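Local coordinates for protein trimethylamine-N-oxide reductase (Haemophilus influenzae, PDB 7L5I) that probably reduces trimethylamine N-oxide or related S- and N-oxides at a molybdenum centre held by two molybdopterin guanine dinucleotide cofactors, at residues 695-700 against 799-804. Residues are numbered along the deposited sequence; the frame is centred on the assembly and turned at random.
Sequences NDREPV and VAPEVT
The carbonyl oxygen of P801 is gripped end-on by both terminal nitrogens of R697, a fork closing on a single acceptor. The shorter bond runs from R697 NH1 to P801 O at 2.7 Å and approaches the oxygen almost head-on to its carbonyl bond. The other, from R697 NH2 to P801 O, spans 2.9 Å and arrives from above the carbonyl plane, 42° out of it. The oxygen itself sits in the guanidinium plane, but sharing it bends both N-H...O angles, that at NH1 being 146°. Proline restricts its own phi, which favours the extended backbone that turns this carbonyl to the arginine. The third corner of R697 turns back on its own loop: NE donates to N695 O over 3.1 Å, the oxygen lying somewhat out of the guanidinium plane. Bends at chi2 and chi3 swing the long chain round to both acceptors, and NH1 also bonds to K764 O, so the orientation of the flat group is well fixed. The loop carrying R697 leads into strand 699-702 of the mixed sheet in the molybdopterin dinucleotide-binding domain; the arginine ties it to the irregular tail that follows strand 790-795, at the protein surface. Packing completes the join. A800 lays its methyl over one face of the guanidinium, CB 3.6 Å from R697 NH2, small enough to lie close while P801 O keeps the edge. Over the opposite face, offset toward the rim, stands D696 OD1, whose negative charge probably favours the cation though no bond forms. Branched, apolar V803 packs beside both by van der Waals contact, its CG2 3.5 Å from D696 OD1 and 3.9 Å from R697 NH1. The other oxygen of D696, OD2, makes a long, weak ion pair with R689.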
loop_
_atom_site.group_PDB
_atom_site.type_symbol
_atom_site.label_atom_id
_atom_site.label_comp_id
_atom_site.label_asym_id
_atom_site.label_seq_id
_atom_site.Cartn_x
_atom_site.Cartn_y
_atom_site.Cartn_z
ATOM N N ASN A 695 -20.401 -4.620 -16.490
ATOM C CA ASN A 695 -20.875 -5.942 -16.886
ATOM C C ASN A 695 -20.488 -6.977 -15.838
ATOM O O ASN A 695 -20.064 -8.095 -16.155
ATOM C CB ASN A 695 -20.325 -6.319 -18.264
ATOM C CG ASN A 695 -21.365 -6.943 -19.136
ATOM O OD1 ASN A 695 -22.145 -7.776 -18.670
ATOM N ND2 ASN A 695 -21.400 -6.546 -20.409
ATOM N N ASP A 696 -20.587 -6.563 -14.567
ATOM C CA ASP A 696 -20.315 -7.401 -13.406
ATOM C C ASP A 696 -18.859 -7.852 -13.331
ATOM O O ASP A 696 -18.554 -8.894 -12.748
ATOM C CB ASP A 696 -21.254 -8.617 -13.367
ATOM C CG ASP A 696 -21.203 -9.346 -12.027
ATOM O OD1 ASP A 696 -20.631 -10.459 -11.967
ATOM O OD2 ASP A 696 -21.699 -8.786 -11.021
ATOM N N ARG A 697 -17.935 -7.066 -13.896
ATOM C CA ARG A 697 -16.515 -7.347 -13.775
ATOM C C ARG A 697 -15.791 -6.080 -13.347
ATOM O O ARG A 697 -16.332 -4.975 -13.430
ATOM C CB ARG A 697 -15.843 -7.820 -15.082
ATOM C CG ARG A 697 -16.689 -8.627 -16.022
ATOM C CD ARG A 697 -16.786 -10.058 -15.604
ATOM N NE ARG A 697 -18.145 -10.530 -15.818
ATOM C CZ ARG A 697 -18.565 -11.749 -15.529
ATOM N NH1 ARG A 697 -17.717 -12.639 -15.009
ATOM N NH2 ARG A 697 -19.830 -12.059 -15.763
ATOM N N GLU A 698 -14.556 -6.266 -12.921
ATOM C CA GLU A 698 -13.662 -5.143 -12.709
ATOM C C GLU A 698 -13.482 -4.382 -14.019
ATOM O O GLU A 698 -13.290 -5.002 -15.079
ATOM C CB GLU A 698 -12.326 -5.662 -12.193
ATOM C CG GLU A 698 -11.349 -4.580 -11.752
ATOM C CD GLU A 698 -11.777 -3.905 -10.451
ATOM O OE1 GLU A 698 -12.696 -4.432 -9.761
ATOM O OE2 GLU A 698 -11.216 -2.824 -10.137
ATOM N N PRO A 699 -13.510 -3.054 -13.998
ATOM C CA PRO A 699 -13.297 -2.300 -15.235
ATOM C C PRO A 699 -11.833 -2.277 -15.621
ATOM O O PRO A 699 -10.933 -2.224 -14.776
ATOM C CB PRO A 699 -13.798 -0.890 -14.879
ATOM C CG PRO A 699 -13.611 -0.789 -13.362
ATOM C CD PRO A 699 -13.874 -2.186 -12.863
ATOM N N VAL A 700 -11.595 -2.304 -16.940
ATOM C CA VAL A 700 -10.262 -2.105 -17.504
ATOM C C VAL A 700 -10.337 -0.913 -18.441
ATOM O O VAL A 700 -11.230 -0.846 -19.292
ATOM C CB VAL A 700 -9.737 -3.360 -18.222
ATOM C CG1 VAL A 700 -10.682 -3.823 -19.338
ATOM C CG2 VAL A 700 -8.362 -3.105 -18.784
ATOM N N VAL A 799 -22.035 -16.071 -23.433
ATOM C CA VAL A 799 -22.476 -16.024 -22.047
ATOM C C VAL A 799 -21.278 -15.967 -21.119
ATOM O O VAL A 799 -20.395 -16.830 -21.167
ATOM C CB VAL A 799 -23.322 -17.284 -21.748
ATOM C CG1 VAL A 799 -23.858 -17.274 -20.330
ATOM C CG2 VAL A 799 -24.442 -17.435 -22.777
ATOM N N ALA A 800 -21.255 -14.951 -20.230
ATOM C CA ALA A 800 -20.127 -14.814 -19.314
ATOM C C ALA A 800 -20.420 -15.494 -17.981
ATOM O O ALA A 800 -21.574 -15.544 -17.538
ATOM C CB ALA A 800 -19.817 -13.339 -19.081
ATOM N N PRO A 801 -19.406 -16.037 -17.307
ATOM C CA PRO A 801 -19.662 -16.755 -16.060
ATOM C C PRO A 801 -19.983 -15.833 -14.894
ATOM O O PRO A 801 -19.448 -14.734 -14.766
ATOM C CB PRO A 801 -18.346 -17.508 -15.809
ATOM C CG PRO A 801 -17.336 -16.711 -16.497
ATOM C CD PRO A 801 -17.998 -16.138 -17.720
ATOM N N GLU A 802 -20.871 -16.316 -14.022
ATOM C CA GLU A 802 -21.212 -15.586 -12.806
ATOM C C GLU A 802 -20.047 -15.551 -11.819
ATOM O O GLU A 802 -19.357 -16.549 -11.605
ATOM C CB GLU A 802 -22.426 -16.240 -12.137
ATOM C CG GLU A 802 -23.710 -16.135 -12.953
ATOM C CD GLU A 802 -24.869 -16.915 -12.346
ATOM O OE1 GLU A 802 -24.647 -17.664 -11.364
ATOM O OE2 GLU A 802 -25.999 -16.772 -12.860
ATOM N N VAL A 803 -19.827 -14.379 -11.220
ATOM C CA VAL A 803 -18.869 -14.253 -10.120
ATOM C C VAL A 803 -19.469 -14.867 -8.861
ATOM O O VAL A 803 -20.564 -14.496 -8.426
ATOM C CB VAL A 803 -18.503 -12.774 -9.928
ATOM C CG1 VAL A 803 -17.658 -12.549 -8.675
ATOM C CG2 VAL A 803 -17.771 -12.256 -11.177
ATOM N N THR A 804 -18.731 -15.803 -8.249
ATOM C CA THR A 804 -19.199 -16.577 -7.107
ATOM C C THR A 804 -18.425 -16.304 -5.822
ATOM O O THR A 804 -18.750 -16.881 -4.769
ATOM C CB THR A 804 -19.101 -18.074 -7.450
ATOM O OG1 THR A 804 -17.771 -18.372 -7.920
ATOM C CG2 THR A 804 -20.097 -18.431 -8.546
#